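Local coordinates for myosin regulatory light chain (Physarum polycephalum, PDB 2BL0), which serves as a calcium-binding, EF-hand light chain of the regulatory domain of a myosin II, at residues 76-85 with 133-141. Sequence-based numbering, arbitrary orientation.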
ATOM      1  N   THR C  76      -1.717   9.835 -10.099  1.00 19.83           N
ATOM      2  CA  THR C  76      -2.791  10.040  -9.141  1.00 20.58           C
ATOM      3  C   THR C  76      -3.034  11.531  -8.942  1.00 21.64           C
ATOM      4  O   THR C  76      -2.320  12.379  -9.494  1.00 21.83           O
ATOM      5  CB  THR C  76      -2.421   9.407  -7.759  1.00 20.64           C
ATOM      6  OG1 THR C  76      -1.259  10.066  -7.224  1.00 19.08           O
ATOM      7  CG2 THR C  76      -2.049   7.933  -7.884  1.00 20.89           C
ATOM      8  N   SER C  77      -4.039  11.842  -8.138  1.00 22.58           N
ATOM      9  CA  SER C  77      -4.299  13.228  -7.733  1.00 23.53           C
ATOM     10  C   SER C  77      -3.137  13.776  -6.901  1.00 23.65           C
ATOM     11  O   SER C  77      -2.284  13.016  -6.400  1.00 22.53           O
ATOM     12  CB  SER C  77      -5.609  13.361  -6.949  1.00 23.66           C
ATOM     13  OG  SER C  77      -5.958  12.154  -6.288  1.00 26.73           O
ATOM     14  N   GLU C  78      -3.099  15.102  -6.770  1.00 23.74           N
ATOM     15  CA  GLU C  78      -2.027  15.753  -6.024  1.00 24.24           C
ATOM     16  C   GLU C  78      -2.038  15.316  -4.571  1.00 24.44           C
ATOM     17  O   GLU C  78      -0.979  15.105  -3.982  1.00 24.63           O
ATOM     18  CB  GLU C  78      -2.160  17.270  -6.091  1.00 24.57           C
ATOM     19  CG  GLU C  78      -0.921  18.024  -5.621  1.00 25.28           C
ATOM     20  CD  GLU C  78      -1.098  19.528  -5.670  1.00 26.79           C
ATOM     21  OE1 GLU C  78      -1.991  20.001  -6.405  1.00 28.52           O
ATOM     22  OE2 GLU C  78      -0.347  20.242  -4.969  1.00 26.78           O
ATOM     23  N   ASP C  79      -3.238  15.187  -4.008  1.00 24.30           N
ATOM     24  CA  ASP C  79      -3.416  14.811  -2.603  1.00 24.71           C
ATOM     25  C   ASP C  79      -2.944  13.393  -2.321  1.00 24.32           C
ATOM     26  O   ASP C  79      -2.420  13.115  -1.249  1.00 24.17           O
ATOM     27  CB  ASP C  79      -4.896  14.920  -2.192  1.00 24.93           C
ATOM     28  CG  ASP C  79      -5.380  16.356  -2.075  1.00 26.20           C
ATOM     29  OD1 ASP C  79      -4.703  17.272  -2.586  1.00 29.42           O
ATOM     30  OD2 ASP C  79      -6.439  16.667  -1.486  1.00 26.76           O
ATOM     31  N   ILE C  80      -3.157  12.485  -3.264  1.00 24.01           N
ATOM     32  CA  ILE C  80      -2.752  11.102  -3.047  1.00 23.61           C
ATOM     33  C   ILE C  80      -1.234  10.992  -3.087  1.00 23.21           C
ATOM     34  O   ILE C  80      -0.650  10.246  -2.299  1.00 22.75           O
ATOM     35  CB  ILE C  80      -3.466  10.144  -4.030  1.00 23.69           C
ATOM     36  CG1 ILE C  80      -4.895   9.898  -3.525  1.00 24.28           C
ATOM     37  CG2 ILE C  80      -2.723   8.806  -4.146  1.00 24.38           C
ATOM     38  CD1 ILE C  80      -5.811   9.240  -4.505  1.00 24.78           C
ATOM     39  N   LEU C  81      -0.601  11.739  -3.989  1.00 22.61           N
ATOM     40  CA  LEU C  81       0.857  11.760  -4.090  1.00 22.91           C
ATOM     41  C   LEU C  81       1.481  12.427  -2.861  1.00 23.16           C
ATOM     42  O   LEU C  81       2.504  11.965  -2.343  1.00 22.58           O
ATOM     43  CB  LEU C  81       1.290  12.460  -5.383  1.00 22.31           C
ATOM     44  CG  LEU C  81       2.792  12.653  -5.623  1.00 22.74           C
ATOM     45  CD1 LEU C  81       3.562  11.335  -5.532  1.00 21.98           C
ATOM     46  CD2 LEU C  81       3.061  13.327  -6.963  1.00 21.83           C
ATOM     47  N   ARG C  82       0.849  13.498  -2.382  1.00 23.35           N
ATOM     48  CA  ARG C  82       1.305  14.199  -1.183  1.00 24.03           C
ATOM     49  C   ARG C  82       1.307  13.280   0.032  1.00 23.97           C
ATOM     50  O   ARG C  82       2.303  13.188   0.748  1.00 24.10           O
ATOM     51  CB  ARG C  82       0.411  15.415  -0.913  1.00 23.97           C
ATOM     52  CG  ARG C  82       0.707  16.149   0.409  1.00 25.23           C
ATOM     53  CD  ARG C  82      -0.022  17.493   0.567  1.00 26.49           C
ATOM     54  NE  ARG C  82      -0.083  18.239  -0.686  1.00 28.24           N
ATOM     55  CZ  ARG C  82       0.952  18.852  -1.260  1.00 28.74           C
ATOM     56  NH1 ARG C  82       2.157  18.839  -0.693  1.00 29.45           N
ATOM     57  NH2 ARG C  82       0.781  19.483  -2.411  1.00 27.60           N
ATOM     58  N   GLN C  83       0.176  12.614   0.247  1.00 24.08           N
ATOM     59  CA  GLN C  83       0.008  11.610   1.299  1.00 24.08           C
ATOM     60  C   GLN C  83       1.017  10.464   1.202  1.00 23.49           C
ATOM     61  O   GLN C  83       1.421   9.913   2.229  1.00 23.63           O
ATOM     62  CB  GLN C  83      -1.386  10.989   1.227  0.78 24.44           C
ATOM     63  CG  GLN C  83      -2.514  11.820   1.784  0.78 26.02           C
ATOM     64  CD  GLN C  83      -3.822  11.050   1.777  0.78 27.19           C
ATOM     65  OE1 GLN C  83      -3.930  10.006   2.418  0.78 28.04           O
ATOM     66  NE2 GLN C  83      -4.814  11.556   1.043  0.78 28.37           N
ATOM     67  N   ALA C  84       1.372  10.075  -0.020  1.00 22.67           N
ATOM     68  CA  ALA C  84       2.308   8.976  -0.245  1.00 22.33           C
ATOM     69  C   ALA C  84       3.699   9.384   0.224  1.00 22.02           C
ATOM     70  O   ALA C  84       4.416   8.593   0.826  1.00 21.12           O
ATOM     71  CB  ALA C  84       2.332   8.573  -1.703  1.00 22.14           C
ATOM     72  N   PHE C  85       4.067  10.636  -0.040  1.00 22.00           N
ATOM     73  CA  PHE C  85       5.309  11.193   0.497  1.00 22.06           C
ATOM     74  C   PHE C  85       5.233  11.318   2.025  1.00 22.48           C
ATOM     75  O   PHE C  85       6.240  11.135   2.706  1.00 22.75           O
ATOM     76  CB  PHE C  85       5.627  12.546  -0.157  1.00 21.78           C
ATOM     77  CG  PHE C  85       6.242  12.433  -1.544  1.00 20.37           C
ATOM     78  CD1 PHE C  85       5.619  13.005  -2.645  1.00 20.49           C
ATOM     79  CD2 PHE C  85       7.443  11.763  -1.743  1.00 18.58           C
ATOM     80  CE1 PHE C  85       6.181  12.918  -3.905  1.00 18.78           C
ATOM     81  CE2 PHE C  85       8.016  11.676  -3.005  1.00 18.39           C
ATOM     82  CZ  PHE C  85       7.386  12.262  -4.091  1.00 18.80           C
ATOM     83  N   TYR C 133      10.782  16.735  -2.097  1.00 32.20           N
ATOM     84  CA  TYR C 133       9.612  16.290  -2.877  1.00 30.49           C
ATOM     85  C   TYR C 133       8.558  17.283  -3.411  1.00 30.14           C
ATOM     86  O   TYR C 133       7.853  16.944  -4.363  1.00 29.77           O
ATOM     87  CB  TYR C 133       8.910  15.125  -2.169  1.00 30.48           C
ATOM     88  CG  TYR C 133       8.221  15.451  -0.863  1.00 27.96           C
ATOM     89  CD1 TYR C 133       6.915  15.932  -0.843  1.00 25.31           C
ATOM     90  CD2 TYR C 133       8.860  15.215   0.356  1.00 28.23           C
ATOM     91  CE1 TYR C 133       6.265  16.194   0.337  1.00 24.96           C
ATOM     92  CE2 TYR C 133       8.221  15.479   1.549  1.00 26.82           C
ATOM     93  CZ  TYR C 133       6.920  15.967   1.536  1.00 26.70           C
ATOM     94  OH  TYR C 133       6.273  16.228   2.725  1.00 26.82           O
ATOM     95  N   ASP C 134       8.423  18.481  -2.838  1.00 29.36           N
ATOM     96  CA  ASP C 134       7.500  19.472  -3.398  1.00 28.84           C
ATOM     97  C   ASP C 134       7.998  19.974  -4.735  1.00 28.09           C
ATOM     98  O   ASP C 134       7.196  20.373  -5.568  1.00 28.20           O
ATOM     99  CB  ASP C 134       7.271  20.643  -2.439  1.00 29.04           C
ATOM    100  CG  ASP C 134       6.323  20.287  -1.316  1.00 30.15           C
ATOM    101  OD1 ASP C 134       5.207  19.817  -1.636  1.00 30.70           O
ATOM    102  OD2 ASP C 134       6.615  20.421  -0.099  1.00 29.79           O
ATOM    103  N   ASN C 135       9.310  19.926  -4.957  1.00 27.47           N
ATOM    104  CA  ASN C 135       9.874  20.285  -6.264  1.00 27.53           C
ATOM    105  C   ASN C 135       9.355  19.350  -7.348  1.00 27.53           C
ATOM    106  O   ASN C 135       9.103  19.789  -8.468  1.00 27.81           O
ATOM    107  CB  ASN C 135      11.404  20.251  -6.242  1.00 27.36           C
ATOM    108  CG  ASN C 135      11.992  21.371  -5.405  1.00 27.10           C
ATOM    109  OD1 ASN C 135      11.398  21.787  -4.416  1.00 27.36           O
ATOM    110  ND2 ASN C 135      13.150  21.883  -5.816  1.00 27.51           N
ATOM    111  N   PHE C 136       9.182  18.071  -7.010  1.00 27.51           N
ATOM    112  CA  PHE C 136       8.584  17.115  -7.956  1.00 27.33           C
ATOM    113  C   PHE C 136       7.079  17.323  -8.135  1.00 27.28           C
ATOM    114  O   PHE C 136       6.581  17.383  -9.265  1.00 27.20           O
ATOM    115  CB  PHE C 136       8.841  15.664  -7.535  1.00 27.40           C
ATOM    116  CG  PHE C 136       8.056  14.664  -8.352  1.00 26.95           C
ATOM    117  CD1 PHE C 136       7.101  13.850  -7.763  1.00 27.56           C
ATOM    118  CD2 PHE C 136       8.249  14.575  -9.724  1.00 27.98           C
ATOM    119  CE1 PHE C 136       6.382  12.936  -8.521  1.00 27.86           C
ATOM    120  CE2 PHE C 136       7.522  13.676 -10.488  1.00 27.42           C
ATOM    121  CZ  PHE C 136       6.586  12.858  -9.888  1.00 28.50           C
ATOM    122  N   ILE C 137       6.352  17.402  -7.023  1.00 27.36           N
ATOM    123  CA  ILE C 137       4.894  17.512  -7.065  1.00 27.91           C
ATOM    124  C   ILE C 137       4.457  18.733  -7.841  1.00 29.21           C
ATOM    125  O   ILE C 137       3.585  18.651  -8.704  1.00 29.19           O
ATOM    126  CB  ILE C 137       4.305  17.630  -5.659  1.00 27.86           C
ATOM    127  CG1 ILE C 137       4.512  16.341  -4.854  1.00 27.13           C
ATOM    128  CG2 ILE C 137       2.811  17.943  -5.731  1.00 27.58           C
ATOM    129  CD1 ILE C 137       4.037  16.464  -3.436  1.00 28.35           C
ATOM    130  N   ASN C 138       5.047  19.874  -7.495  1.00 30.27           N
ATOM    131  CA  ASN C 138       4.671  21.151  -8.094  1.00 31.60           C
ATOM    132  C   ASN C 138       4.957  21.218  -9.582  1.00 32.95           C
ATOM    133  O   ASN C 138       4.397  22.062 -10.268  1.00 33.10           O
ATOM    134  CB  ASN C 138       5.362  22.320  -7.387  1.00 31.51           C
ATOM    135  CG  ASN C 138       4.873  22.514  -5.966  1.00 30.87           C
ATOM    136  OD1 ASN C 138       5.527  23.181  -5.165  1.00 30.05           O
ATOM    137  ND2 ASN C 138       3.716  21.941  -5.648  1.00 28.48           N
ATOM    138  N   THR C 139       5.811  20.323 -10.084  1.00 34.52           N
ATOM    139  CA  THR C 139       6.036  20.241 -11.532  1.00 35.74           C
ATOM    140  C   THR C 139       4.865  19.595 -12.272  1.00 36.55           C
ATOM    141  O   THR C 139       4.800  19.652 -13.498  1.00 36.62           O
ATOM    142  CB  THR C 139       7.347  19.510 -11.882  1.00 35.87           C
ATOM    143  OG1 THR C 139       8.309  19.696 -10.845  1.00 35.86           O
ATOM    144  CG2 THR C 139       8.009  20.185 -13.082  1.00 37.01           C
ATOM    145  N   MET C 140       3.949  18.993 -11.524  1.00 37.50           N
ATOM    146  CA  MET C 140       2.776  18.343 -12.092  1.00 38.38           C
ATOM    147  C   MET C 140       1.477  19.092 -11.789  1.00 38.84           C
ATOM    148  O   MET C 140       0.538  19.050 -12.585  1.00 38.72           O
ATOM    149  CB  MET C 140       2.705  16.894 -11.593  1.00 38.55           C
ATOM    150  CG  MET C 140       2.844  15.896 -12.708  1.00 39.50           C
ATOM    151  SD  MET C 140       3.348  14.255 -12.271  1.00 38.46           S
ATOM    152  CE  MET C 140       2.911  14.087 -10.549  1.00 38.74           C
ATOM    153  N   PHE C 141       1.432  19.781 -10.650  1.00 39.53           N
ATOM    154  CA  PHE C 141       0.288  20.609 -10.281  1.00 40.38           C
ATOM    155  C   PHE C 141       0.768  22.022  -9.916  1.00 40.93           C
ATOM    156  O   PHE C 141       0.882  22.361  -8.732  1.00 40.80           O
ATOM    157  CB  PHE C 141      -0.478  19.980  -9.107  1.00 40.49           C
ATOM    158  CG  PHE C 141      -0.702  18.499  -9.243  1.00 40.51           C
ATOM    159  CD1 PHE C 141       0.311  17.602  -8.936  1.00 40.87           C
ATOM    160  CD2 PHE C 141      -1.928  17.999  -9.665  1.00 41.11           C
ATOM    161  CE1 PHE C 141       0.117  16.236  -9.053  1.00 40.68           C
ATOM    162  CE2 PHE C 141      -2.125  16.625  -9.781  1.00 41.76           C
ATOM    163  CZ  PHE C 141      -1.100  15.749  -9.472  1.00 40.85           C
TER
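Phe85 and Tyr133 meet because their first torsions turn the rings to one another: Tyr133 CG lies between its backbone N and carbonyl carbon (chi1 68°), while Phe85 CG is anti to its carbonyl carbon (chi1 -79°). The rings form an offset stack, centroids 4.7 Å apart and planes at 14°, slid so far that each CB sits over the other's face; tyrosine suits this buried place because its OH is hydrogen-bonded to Asp89. Branched Ile137 is a knob among Glu78, Leu81, Arg82 and Phe85, its CG2 3.7 Å from Glu78 CG. The Leu81 CD2 methyl touches both Phe136 CE1 and Met140 CE, 3.7 Å from each. Long enough to skirt this apolar layer, Arg82 salt-bridges two carboxylates at its guanidinium edge, both weak as hydrogen bonds: NH2 to Glu78 OE2 is short (2.9 Å) but bent, NH1 to Asp134 OD1 longer (3.3 Å) but straighter. Glu78's extended chain runs antiparallel to Phe141 over one ring face, CB 3.5 Å from the centroid in a CH-pi contact, its carboxylate beside Phe141 CB. With an alanine replacing Phe141, the Glu78 carboxylate would probably swing more freely from Arg82. Such pairing of first and last helices, with strands 96-97 and 130-131 pairing antiparallel in the two hands' loops, characterises a paired EF-hand lobe.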